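PDB 2JH3: ribosomal protein S2-related protein from Deinococcus radiodurans, which binds a [4Fe-4S] iron-sulfur cluster and may act as a sirohydrochlorin ferrochelatase of the chelatase superfamily. Local coordinates for residues 415-420 against 455-460; 403-408 against 463-468; 437-442 against 447-452. One frame throughout, in Å; residues are numbered along the deposited sequence.

All three contacts belong to the C-terminal, cluster-binding part of the chain. Contacts 1 and 2 share helix 455-467. Contact 1 uses its first turns, beside the cluster, and contact 2 its last turns. Contact 3 holds strand 448-450, which comes just before that helix and carries the cluster ligand Cys450. Along the chain contact 3 is nested inside contact 1, and contact 1 inside contact 2. Contact 3 is buried and relies on a backbone hydrogen bond. Contact 1 is partly buried and purely apolar. Contact 2 lies at the surface, where one valine meets the aliphatic parts of two arginines. Contacts 1 and 2 touch through Leu458 and Val406.

Contact 1: 415-420 against 455-460; sequences DTVAAQ and TVLLAA
Segments 415-420 of helix 411-422 and 455-460 of helix 455-467 run in largely opposed directions, with 130° between their N-to-C directions and local axes 9.8 Å apart at closest approach. The CA atoms of Ala418 and Leu457 come within 6.7 Å of each other. Four apolar residues make the contact, and no hydrogen bond crosses it. Val417 points at the other helix and touches it through one branch. Val417 CG1 lies 3.6 Å from the CB of Ala460. Val417 CG1 is also 3.9 Å from CD1 of Leu457, so this methyl sits between two residues one helical turn apart. The torsion explains the choice of branch: CG1 is anti to the backbone N (chi1 179°) and extends across the gap, while CG2 turns toward Glu464, further along helix 455-467. Leu457 answers with the end of its side chain. Its CG is also anti to the backbone N (chi1 174°), which carries the two methyls over to Ala418. CD1 of Leu457 rests 3.8 Å from the CA of Ala418, against the backbone itself, and its CD2 is 4.2 Å from the CB of Ala418. The small alanines let the larger side chains reach the opposing helix. Val421 continues the seam on helix 411-422, touching both Leu457 and Ala460. Leu457 also touches Trp431 and the iron-sulfur cluster. Cys422 and Cys454, two ligands of the cluster, lie close to Ala418 and Leu457 respectively. The arrangement is an apolar helix-helix interface at the wall of a [4Fe-4S] cluster site.

Contact 2: 403-408 against 463-468; sequences LARVQR and DEVGRE
Val465 meets Arg405 and Arg408 with the methyls of its isopropyl group. CG1 does most of the touching. Val465 CG1 lies 3.9 Å from the carbonyl O of Arg405 and 4.1 Å from the CG of Arg405. On the next turn of the 3-10 segment, Val465 CG1 reaches the CB of Arg408 at 4.0 Å. The other methyl, Val465 CG2, is 4.1 Å from the same Arg405 O. The side chains of Arg405 and Val465 cross at about a right angle, so they meet over a short length. In Val465, CG1 stands anti to the backbone N (chi1 176°), which directs this methyl at the pair of arginines.

The arginines also meet each other. CG of Arg408 lies 3.5 Å above one face of the Arg405 guanidinium, offset toward its rim. Arg408 turns its charged end away from Val465 through bends at chi2 and chi3. Behind them, backbone bonds of 3-10 spacing hold the segment, among them Arg408 N to Arg405 O at 3.1 Å. Val406 faces the other way, onto Trp392 and Ala396 of helix 392-398. It also touches Arg462 of helix 455-467.

No hydrogen bond or salt bridge joins the two segments. The contact is van der Waals in character: the arginines lend their aliphatic carbons to a valine, while their charged groups remain at the protein surface.

Contact 3: 437-442 against 447-452; sequences GQTIFS and GLPCAE. With SF4 (iron/sulfur cluster), chain E.
This contact belongs to the loop that leads into strand 448-450, the strand bearing the cluster ligand Cys450. Ile440 N donates a hydrogen bond to Gly447 O, 3.0 Å away. It reaches a lone pair in the carbonyl plane, although the N-H...O angle of 139° is bent. Gly447 O also receives a CA-H...O contact from Thr439 CA, 3.2 Å away. Gly447 lies so close to the loop that a CB would clash with Gln438 O.

Beside the bond, CG2 of Ile440 meets CD1 of Leu448 at 4.1 Å, the two side chains crossing obliquely. Thr439 forms an ST turn, its OG1 accepting from Phe441 N at 3.0 Å. With chi1 at 74°, OG1 is turned back over its own main chain, where it can face that amide. It is also hydrogen-bonded to Glu383. A valine in place of Thr439 would probably leave the Phe441 amide and the Glu383 carboxylate without this partner and weaken the hold on the turn.

At the other end of the strand, Cys450 SG binds the cluster iron FE1 at 2.3 Å. Glu452 N gives Cys450 SG a weak hydrogen bond of 3.7 Å.

Strand 448-450 pairs in parallel with strand 427-429, through backbone bonds of Leu448 and Cys450 to Thr428. Ile440, Leu448 and Pro449 pack on helix 375-383. Beyond the strand and just ahead of helix 455-467, Glu452 makes salt bridges to Arg56 and to Arg398 at the end of helix 392-398.

Contact 1: 415-420 against 455-460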
ATOM      1  N   ASP A 415     -18.260   5.395   3.429  1.00 27.90           N
ATOM      2  CA  ASP A 415     -17.297   6.475   3.421  1.00 28.03           C
ATOM      3  C   ASP A 415     -16.039   6.124   4.191  1.00 26.83           C
ATOM      4  O   ASP A 415     -14.894   6.468   3.821  1.00 27.51           O
ATOM      5  CB  ASP A 415     -17.933   7.734   3.982  1.00 29.69           C
ATOM      6  CG  ASP A 415     -18.889   8.399   3.033  1.00 33.70           C
ATOM      7  OD1 ASP A 415     -19.072   8.033   1.840  1.00 41.03           O
ATOM      8  OD2 ASP A 415     -19.491   9.369   3.496  1.00 40.93           O
ATOM      9  N   THR A 416     -16.199   5.395   5.274  1.00 26.15           N
ATOM     10  CA  THR A 416     -15.090   4.977   6.070  1.00 25.58           C
ATOM     11  C   THR A 416     -14.201   3.925   5.414  1.00 26.10           C
ATOM     12  O   THR A 416     -12.939   3.985   5.488  1.00 21.98           O
ATOM     13  CB  THR A 416     -15.690   4.435   7.402  1.00 28.30           C
ATOM     14  OG1 THR A 416     -16.273   5.561   8.105  1.00 28.84           O
ATOM     15  CG2 THR A 416     -14.702   3.837   8.195  1.00 25.74           C
ATOM     16  N   VAL A 417     -14.841   2.940   4.766  1.00 24.71           N
ATOM     17  CA  VAL A 417     -14.106   1.917   4.036  1.00 24.86           C
ATOM     18  C   VAL A 417     -13.460   2.499   2.777  1.00 24.32           C
ATOM     19  O   VAL A 417     -12.318   2.218   2.539  1.00 26.02           O
ATOM     20  CB  VAL A 417     -15.025   0.719   3.671  1.00 25.59           C
ATOM     21  CG1 VAL A 417     -14.267  -0.369   2.874  1.00 25.10           C
ATOM     22  CG2 VAL A 417     -15.622   0.129   4.942  1.00 26.20           C
ATOM     23  N   ALA A 418     -14.178   3.330   2.028  1.00 22.69           N
ATOM     24  CA  ALA A 418     -13.616   3.923   0.836  1.00 23.30           C
ATOM     25  C   ALA A 418     -12.391   4.765   1.172  1.00 22.57           C
ATOM     26  O   ALA A 418     -11.389   4.703   0.454  1.00 23.15           O
ATOM     27  CB  ALA A 418     -14.634   4.694   0.135  1.00 22.97           C
ATOM     28  N   ALA A 419     -12.387   5.503   2.286  1.00 22.77           N
ATOM     29  CA  ALA A 419     -11.186   6.301   2.659  1.00 23.23           C
ATOM     30  C   ALA A 419      -9.979   5.398   2.856  1.00 24.34           C
ATOM     31  O   ALA A 419      -8.861   5.701   2.430  1.00 25.75           O
ATOM     32  CB  ALA A 419     -11.430   7.126   3.945  1.00 26.29           C
ATOM     33  N   GLN A 420     -10.215   4.218   3.409  1.00 23.37           N
ATOM     34  CA  GLN A 420      -9.131   3.255   3.670  1.00 22.78           C
ATOM     35  C   GLN A 420      -8.683   2.518   2.418  1.00 22.88           C
ATOM     36  O   GLN A 420      -7.479   2.375   2.184  1.00 23.88           O
ATOM     37  CB  GLN A 420      -9.533   2.261   4.737  1.00 25.17           C
ATOM     38  CG  GLN A 420      -9.682   2.846   6.167  1.00 28.31           C
ATOM     39  CD  GLN A 420      -8.479   3.716   6.693  1.00 33.07           C
ATOM     40  OE1 GLN A 420      -7.336   3.256   6.751  0.50 32.00           O
ATOM     41  NE2 GLN A 420      -8.781   5.021   7.051  1.00 35.86           N
ATOM     42  N   THR A 455     -14.728  -3.757  -7.714  1.00 20.29           N
ATOM     43  CA  THR A 455     -14.983  -5.020  -6.998  1.00 21.12           C
ATOM     44  C   THR A 455     -14.149  -5.135  -5.723  1.00 21.21           C
ATOM     45  O   THR A 455     -14.584  -5.752  -4.789  1.00 18.89           O
ATOM     46  CB  THR A 455     -14.809  -6.311  -7.853  1.00 21.97           C
ATOM     47  OG1 THR A 455     -13.514  -6.330  -8.378  1.00 23.92           O
ATOM     48  CG2 THR A 455     -15.829  -6.316  -8.999  1.00 25.74           C
ATOM     49  N   VAL A 456     -12.985  -4.487  -5.670  1.00 20.65           N
ATOM     50  CA  VAL A 456     -12.129  -4.566  -4.481  1.00 19.89           C
ATOM     51  C   VAL A 456     -12.772  -3.785  -3.315  1.00 21.52           C
ATOM     52  O   VAL A 456     -12.793  -4.278  -2.146  1.00 20.25           O
ATOM     53  CB  VAL A 456     -10.700  -4.145  -4.790  1.00 19.92           C
ATOM     54  CG1 VAL A 456      -9.869  -3.903  -3.496  1.00 20.22           C
ATOM     55  CG2 VAL A 456      -9.986  -5.233  -5.629  1.00 18.37           C
ATOM     56  N   LEU A 457     -13.333  -2.610  -3.609  1.00 18.51           N
ATOM     57  CA  LEU A 457     -14.027  -1.826  -2.610  1.00 20.37           C
ATOM     58  C   LEU A 457     -15.327  -2.505  -2.161  1.00 20.70           C
ATOM     59  O   LEU A 457     -15.629  -2.498  -0.961  1.00 18.64           O
ATOM     60  CB  LEU A 457     -14.367  -0.418  -3.141  1.00 19.29           C
ATOM     61  CG  LEU A 457     -15.245   0.471  -2.232  1.00 21.02           C
ATOM     62  CD1 LEU A 457     -14.551   0.647  -0.862  1.00 20.27           C
ATOM     63  CD2 LEU A 457     -15.449   1.850  -2.831  1.00 19.94           C
ATOM     64  N   LEU A 458     -16.072  -3.106  -3.107  1.00 20.50           N
ATOM     65  CA  LEU A 458     -17.306  -3.843  -2.741  1.00 21.55           C
ATOM     66  C   LEU A 458     -16.981  -4.983  -1.773  1.00 21.20           C
ATOM     67  O   LEU A 458     -17.667  -5.194  -0.779  1.00 20.56           O
ATOM     68  CB  LEU A 458     -17.983  -4.433  -3.965  1.00 23.08           C
ATOM     69  CG  LEU A 458     -18.601  -3.440  -4.905  1.00 26.03           C
ATOM     70  CD1 LEU A 458     -18.854  -4.009  -6.266  1.00 29.06           C
ATOM     71  CD2 LEU A 458     -19.879  -2.913  -4.344  1.00 26.30           C
ATOM     72  N   ALA A 459     -15.946  -5.744  -2.052  1.00 20.75           N
ATOM     73  CA  ALA A 459     -15.558  -6.823  -1.098  1.00 22.48           C
ATOM     74  C   ALA A 459     -15.109  -6.314   0.288  1.00 24.44           C
ATOM     75  O   ALA A 459     -15.345  -6.947   1.342  1.00 23.72           O
ATOM     76  CB  ALA A 459     -14.435  -7.639  -1.741  1.00 23.11           C
ATOM     77  N   ALA A 460     -14.434  -5.176   0.304  1.00 24.77           N
ATOM     78  CA  ALA A 460     -13.994  -4.560   1.593  1.00 25.69           C
ATOM     79  C   ALA A 460     -15.222  -4.078   2.400  1.00 25.64           C
ATOM     80  O   ALA A 460     -15.261  -4.202   3.657  1.00 23.68           O
ATOM     81  CB  ALA A 460     -13.022  -3.405   1.328  1.00 25.86           C
TER

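Contact 2: 403-408 against 463-468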
ATOM      1  N   LEU A 403     -22.187 -11.161  -1.472  1.00 34.66           N
ATOM      2  CA  LEU A 403     -21.949  -9.734  -1.757  1.00 33.92           C
ATOM      3  C   LEU A 403     -23.154  -8.802  -1.587  1.00 33.48           C
ATOM      4  O   LEU A 403     -22.975  -7.587  -1.444  1.00 30.10           O
ATOM      5  CB  LEU A 403     -21.424  -9.548  -3.190  1.00 33.40           C
ATOM      6  CG  LEU A 403     -20.491  -8.379  -3.446  1.00 34.68           C
ATOM      7  CD1 LEU A 403     -19.332  -8.226  -2.454  1.00 34.94           C
ATOM      8  CD2 LEU A 403     -19.921  -8.545  -4.868  1.00 35.56           C
ATOM      9  N   ALA A 404     -24.379  -9.315  -1.662  1.00 32.55           N
ATOM     10  CA  ALA A 404     -25.553  -8.423  -1.523  1.00 32.64           C
ATOM     11  C   ALA A 404     -25.597  -7.718  -0.173  1.00 32.21           C
ATOM     12  O   ALA A 404     -26.285  -6.748   0.030  1.00 32.28           O
ATOM     13  CB  ALA A 404     -26.783  -9.202  -1.659  1.00 31.78           C
ATOM     14  N   ARG A 405     -24.944  -8.328   0.778  1.00 33.17           N
ATOM     15  CA  ARG A 405     -24.732  -7.762   2.088  1.00 33.89           C
ATOM     16  C   ARG A 405     -24.178  -6.322   2.041  1.00 33.24           C
ATOM     17  O   ARG A 405     -24.392  -5.563   2.985  1.00 33.41           O
ATOM     18  CB  ARG A 405     -23.763  -8.685   2.821  1.00 34.87           C
ATOM     19  CG  ARG A 405     -23.976  -8.850   4.231  0.75 40.04           C
ATOM     20  CD  ARG A 405     -25.180  -9.729   4.575  0.75 45.42           C
ATOM     21  NE  ARG A 405     -25.648  -9.274   5.884  1.00 47.68           N
ATOM     22  CZ  ARG A 405     -26.884  -8.875   6.187  1.00 49.38           C
ATOM     23  NH1 ARG A 405     -27.923  -8.930   5.310  1.00 46.36           N
ATOM     24  NH2 ARG A 405     -27.073  -8.433   7.420  1.00 49.74           N
ATOM     25  N   VAL A 406     -23.502  -5.918   0.940  1.00 32.02           N
ATOM     26  CA  VAL A 406     -23.093  -4.491   0.809  1.00 30.57           C
ATOM     27  C   VAL A 406     -24.265  -3.522   0.902  1.00 30.03           C
ATOM     28  O   VAL A 406     -24.094  -2.364   1.269  1.00 28.24           O
ATOM     29  CB  VAL A 406     -22.268  -4.194  -0.522  1.00 30.08           C
ATOM     30  CG1 VAL A 406     -20.963  -4.952  -0.498  1.00 29.72           C
ATOM     31  CG2 VAL A 406     -23.034  -4.488  -1.748  1.00 28.39           C
ATOM     32  N   GLN A 407     -25.459  -4.016   0.557  1.00 29.59           N
ATOM     33  CA  GLN A 407     -26.704  -3.269   0.644  1.00 30.65           C
ATOM     34  C   GLN A 407     -27.100  -2.763   2.068  1.00 30.51           C
ATOM     35  O   GLN A 407     -27.975  -1.920   2.202  1.00 31.36           O
ATOM     36  CB  GLN A 407     -27.854  -4.090   0.062  1.00 29.82           C
ATOM     37  CG  GLN A 407     -27.835  -4.223  -1.456  1.00 31.70           C
ATOM     38  CD  GLN A 407     -28.607  -5.454  -2.009  1.00 32.72           C
ATOM     39  OE1 GLN A 407     -29.599  -5.891  -1.418  1.00 33.48           O
ATOM     40  NE2 GLN A 407     -28.159  -5.987  -3.151  1.00 31.42           N
ATOM     41  N   ARG A 408     -26.447  -3.272   3.080  1.00 30.84           N
ATOM     42  CA  ARG A 408     -26.730  -2.951   4.456  1.00 31.76           C
ATOM     43  C   ARG A 408     -25.801  -1.878   4.985  1.00 32.60           C
ATOM     44  O   ARG A 408     -26.053  -1.334   6.049  1.00 31.99           O
ATOM     45  CB  ARG A 408     -26.507  -4.217   5.334  1.00 31.89           C
ATOM     46  CG  ARG A 408     -27.185  -5.474   4.856  1.00 34.77           C
ATOM     47  CD  ARG A 408     -28.680  -5.571   5.180  1.00 42.04           C
ATOM     48  NE  ARG A 408     -29.491  -4.855   4.207  1.00 43.87           N
ATOM     49  CZ  ARG A 408     -30.160  -3.744   4.481  1.00 48.28           C
ATOM     50  NH1 ARG A 408     -30.153  -3.231   5.727  1.00 50.37           N
ATOM     51  NH2 ARG A 408     -30.853  -3.146   3.511  1.00 48.22           N
ATOM     52  N   ASP A 463     -16.847  -7.165   3.931  1.00 33.98           N
ATOM     53  CA  ASP A 463     -16.176  -7.590   5.151  1.00 35.72           C
ATOM     54  C   ASP A 463     -16.469  -6.692   6.325  1.00 37.27           C
ATOM     55  O   ASP A 463     -16.659  -7.170   7.433  1.00 37.89           O
ATOM     56  CB  ASP A 463     -14.679  -7.612   4.958  1.00 35.32           C
ATOM     57  CG  ASP A 463     -14.267  -8.538   3.859  1.00 38.46           C
ATOM     58  OD1 ASP A 463     -15.037  -9.473   3.529  1.00 40.38           O
ATOM     59  OD2 ASP A 463     -13.163  -8.318   3.306  1.00 43.23           O
ATOM     60  N   GLU A 464     -16.568  -5.397   6.086  1.00 38.48           N
ATOM     61  CA  GLU A 464     -16.882  -4.476   7.166  1.00 39.46           C
ATOM     62  C   GLU A 464     -18.264  -4.720   7.762  1.00 40.30           C
ATOM     63  O   GLU A 464     -18.407  -4.854   8.969  1.00 40.23           O
ATOM     64  CB  GLU A 464     -16.751  -3.054   6.673  1.00 39.16           C
ATOM     65  CG  GLU A 464     -17.009  -1.952   7.712  1.00 42.29           C
ATOM     66  CD  GLU A 464     -16.014  -1.953   8.884  1.00 48.30           C
ATOM     67  OE1 GLU A 464     -14.879  -2.515   8.775  1.00 48.74           O
ATOM     68  OE2 GLU A 464     -16.416  -1.392   9.936  1.00 53.35           O
ATOM     69  N   VAL A 465     -19.281  -4.745   6.927  1.00 40.71           N
ATOM     70  CA  VAL A 465     -20.626  -5.093   7.365  1.00 42.61           C
ATOM     71  C   VAL A 465     -20.571  -6.458   8.152  1.00 44.11           C
ATOM     72  O   VAL A 465     -21.081  -6.553   9.276  1.00 43.71           O
ATOM     73  CB  VAL A 465     -21.603  -5.134   6.157  1.00 41.64           C
ATOM     74  CG1 VAL A 465     -22.984  -5.591   6.595  1.00 42.67           C
ATOM     75  CG2 VAL A 465     -21.709  -3.766   5.485  1.00 40.48           C
ATOM     76  N   GLY A 466     -19.897  -7.462   7.589  1.00 46.15           N
ATOM     77  CA  GLY A 466     -19.730  -8.767   8.209  1.00 47.78           C
ATOM     78  C   GLY A 466     -19.076  -8.761   9.582  1.00 49.97           C
ATOM     79  O   GLY A 466     -19.456  -9.530  10.443  1.00 51.98           O
ATOM     80  N   ARG A 467     -18.101  -7.883   9.794  1.00 51.74           N
ATOM     81  CA  ARG A 467     -17.375  -7.788  11.053  1.00 52.05           C
ATOM     82  C   ARG A 467     -18.273  -7.078  12.072  1.00 53.82           C
ATOM     83  O   ARG A 467     -18.236  -7.437  13.256  1.00 54.47           O
ATOM     84  CB  ARG A 467     -16.025  -7.058  10.878  1.00 52.05           C
ATOM     85  N   GLU A 468     -19.071  -6.093  11.604  1.00 53.93           N
ATOM     86  CA  GLU A 468     -20.103  -5.407  12.411  1.00 53.86           C
ATOM     87  C   GLU A 468     -21.511  -5.997  12.186  1.00 54.19           C
ATOM     88  O   GLU A 468     -21.859  -7.069  12.700  1.00 54.66           O
ATOM     89  CB  GLU A 468     -20.110  -3.890  12.108  1.00 53.70           C
TER

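Contact 3: 437-442 against 447-452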
ATOM      1  N   GLY A 437     -10.515  18.354 -10.840  1.00 20.05           N
ATOM      2  CA  GLY A 437     -10.525  19.517 -11.668  1.00 18.75           C
ATOM      3  C   GLY A 437      -9.669  19.418 -12.916  1.00 18.99           C
ATOM      4  O   GLY A 437      -9.925  20.158 -13.897  1.00 18.45           O
ATOM      5  N   GLN A 438      -8.641  18.578 -12.867  1.00 19.12           N
ATOM      6  CA  GLN A 438      -7.625  18.422 -13.923  1.00 17.36           C
ATOM      7  C   GLN A 438      -7.217  16.957 -14.011  1.00 16.87           C
ATOM      8  O   GLN A 438      -6.960  16.308 -12.971  1.00 17.29           O
ATOM      9  CB  GLN A 438      -6.398  19.203 -13.585  1.00 17.18           C
ATOM     10  CG  GLN A 438      -6.523  20.755 -13.729  1.00 17.10           C
ATOM     11  CD  GLN A 438      -5.350  21.464 -13.127  1.00 19.57           C
ATOM     12  OE1 GLN A 438      -5.132  21.433 -11.893  1.00 20.51           O
ATOM     13  NE2 GLN A 438      -4.562  22.119 -13.974  1.00 23.85           N
ATOM     14  N   THR A 439      -7.176  16.418 -15.226  1.00 16.72           N
ATOM     15  CA  THR A 439      -6.740  15.056 -15.447  1.00 16.42           C
ATOM     16  C   THR A 439      -5.366  14.984 -16.075  1.00 17.49           C
ATOM     17  O   THR A 439      -4.717  15.989 -16.356  1.00 16.19           O
ATOM     18  CB  THR A 439      -7.652  14.246 -16.361  1.00 17.42           C
ATOM     19  OG1 THR A 439      -7.453  14.687 -17.700  1.00 18.67           O
ATOM     20  CG2 THR A 439      -9.110  14.340 -15.965  1.00 14.69           C
ATOM     21  N   ILE A 440      -4.925  13.733 -16.347  1.00 17.73           N
ATOM     22  CA  ILE A 440      -3.754  13.529 -17.146  1.00 18.52           C
ATOM     23  C   ILE A 440      -3.657  14.362 -18.376  1.00 17.93           C
ATOM     24  O   ILE A 440      -2.525  14.792 -18.754  1.00 19.09           O
ATOM     25  CB  ILE A 440      -3.596  12.007 -17.542  1.00 18.69           C
ATOM     26  CG1 ILE A 440      -4.792  11.529 -18.336  1.00 20.28           C
ATOM     27  CG2 ILE A 440      -3.323  11.244 -16.234  1.00 17.76           C
ATOM     28  CD1 ILE A 440      -4.585  10.053 -18.879  1.00 22.38           C
ATOM     29  N   PHE A 441      -4.795  14.580 -19.004  1.00 18.47           N
ATOM     30  CA  PHE A 441      -4.820  15.435 -20.208  1.00 20.35           C
ATOM     31  C   PHE A 441      -4.585  16.934 -19.979  1.00 21.92           C
ATOM     32  O   PHE A 441      -4.221  17.668 -20.949  1.00 22.38           O
ATOM     33  CB  PHE A 441      -6.091  15.197 -20.987  1.00 20.40           C
ATOM     34  CG  PHE A 441      -6.125  13.845 -21.647  1.00 18.84           C
ATOM     35  CD1 PHE A 441      -5.137  13.472 -22.541  1.00 23.62           C
ATOM     36  CD2 PHE A 441      -7.092  12.977 -21.369  1.00 20.12           C
ATOM     37  CE1 PHE A 441      -5.138  12.226 -23.094  1.00 24.82           C
ATOM     38  CE2 PHE A 441      -7.087  11.710 -21.920  1.00 21.02           C
ATOM     39  CZ  PHE A 441      -6.126  11.339 -22.773  1.00 21.11           C
ATOM     40  N   SER A 442      -4.733  17.399 -18.740  1.00 21.17           N
ATOM     41  CA  SER A 442      -4.296  18.739 -18.342  1.00 21.43           C
ATOM     42  C   SER A 442      -2.878  18.767 -17.755  1.00 21.79           C
ATOM     43  O   SER A 442      -2.497  19.732 -17.104  1.00 24.27           O
ATOM     44  CB  SER A 442      -5.216  19.376 -17.318  1.00 22.84           C
ATOM     45  OG  SER A 442      -6.526  19.402 -17.856  1.00 21.63           O
ATOM     46  N   GLY A 447      -4.119  12.729 -11.911  1.00 18.49           N
ATOM     47  CA  GLY A 447      -5.537  13.097 -12.022  1.00 17.95           C
ATOM     48  C   GLY A 447      -6.273  12.107 -12.863  1.00 17.97           C
ATOM     49  O   GLY A 447      -6.222  12.191 -14.070  1.00 17.71           O
ATOM     50  N   LEU A 448      -6.901  11.112 -12.214  1.00 18.57           N
ATOM     51  CA  LEU A 448      -7.643  10.098 -12.924  1.00 18.78           C
ATOM     52  C   LEU A 448      -9.010   9.946 -12.305  1.00 15.60           C
ATOM     53  O   LEU A 448      -9.101   9.851 -11.118  1.00 16.16           O
ATOM     54  CB  LEU A 448      -6.915   8.768 -12.809  1.00 17.11           C
ATOM     55  CG  LEU A 448      -5.566   8.495 -13.469  1.00 19.99           C
ATOM     56  CD1 LEU A 448      -4.454   9.201 -12.836  1.00 23.77           C
ATOM     57  CD2 LEU A 448      -5.265   7.058 -13.329  1.00 21.23           C
ATOM     58  N   PRO A 449     -10.058   9.965 -13.095  1.00 18.43           N
ATOM     59  CA  PRO A 449     -11.393   9.714 -12.457  1.00 17.77           C
ATOM     60  C   PRO A 449     -11.788   8.284 -12.171  1.00 18.14           C
ATOM     61  O   PRO A 449     -11.414   7.348 -12.887  1.00 16.71           O
ATOM     62  CB  PRO A 449     -12.360  10.315 -13.466  1.00 18.85           C
ATOM     63  CG  PRO A 449     -11.643  10.217 -14.821  1.00 16.69           C
ATOM     64  CD  PRO A 449     -10.171  10.300 -14.541  1.00 19.34           C
ATOM     65  N   CYS A 450     -12.580   8.113 -11.112  1.00 18.17           N
ATOM     66  CA  CYS A 450     -13.226   6.859 -10.758  1.00 17.45           C
ATOM     67  C   CYS A 450     -14.733   7.086 -10.902  1.00 18.36           C
ATOM     68  O   CYS A 450     -15.309   7.957 -10.205  1.00 18.03           O
ATOM     69  CB  CYS A 450     -12.929   6.365  -9.348  1.00 16.45           C
ATOM     70  SG  CYS A 450     -13.831   4.826  -9.017  1.00 18.19           S
ATOM     71  N   ALA A 451     -15.358   6.338 -11.837  1.00 19.65           N
ATOM     72  CA  ALA A 451     -16.740   6.575 -12.181  1.00 18.10           C
ATOM     73  C   ALA A 451     -17.677   5.649 -11.404  1.00 19.45           C
ATOM     74  O   ALA A 451     -18.911   5.815 -11.474  1.00 19.52           O
ATOM     75  CB  ALA A 451     -16.939   6.392 -13.727  1.00 20.79           C
ATOM     76  N   GLU A 452     -17.125   4.666 -10.672  1.00 18.67           N
ATOM     77  CA  GLU A 452     -17.991   3.636 -10.046  1.00 18.57           C
ATOM     78  C   GLU A 452     -17.143   2.820  -9.047  1.00 17.94           C
ATOM     79  O   GLU A 452     -15.963   2.508  -9.324  1.00 16.61           O
ATOM     80  CB  GLU A 452     -18.659   2.697 -11.099  1.00 19.29           C
ATOM     81  CG  GLU A 452     -19.699   1.804 -10.432  1.00 20.47           C
ATOM     82  CD  GLU A 452     -20.478   0.960 -11.361  1.00 20.13           C
ATOM     83  OE1 GLU A 452     -20.166   0.951 -12.552  1.00 23.43           O
ATOM     84  OE2 GLU A 452     -21.421   0.352 -10.887  1.00 22.95           O
TER
HETATM   85 FE1  SF4 E 650     -12.490   3.685  -7.597  1.00 17.29          FE
HETATM   86 FE2  SF4 E 650     -11.771   1.240  -6.658  1.00 19.25          FE
HETATM   87 FE3  SF4 E 650      -9.911   3.154  -7.097  1.00 17.78          FE
HETATM   88 FE4  SF4 E 650     -11.656   3.409  -5.009  1.00 19.42          FE
HETATM   89  S1  SF4 E 650     -10.041   1.752  -5.243  1.00 16.84           S
HETATM   90  S2  SF4 E 650     -11.088   5.082  -6.489  1.00 17.98           S
HETATM   91  S3  SF4 E 650     -13.587   2.513  -5.936  1.00 17.29           S
HETATM   92  S4  SF4 E 650     -11.136   2.091  -8.728  1.00 18.98           S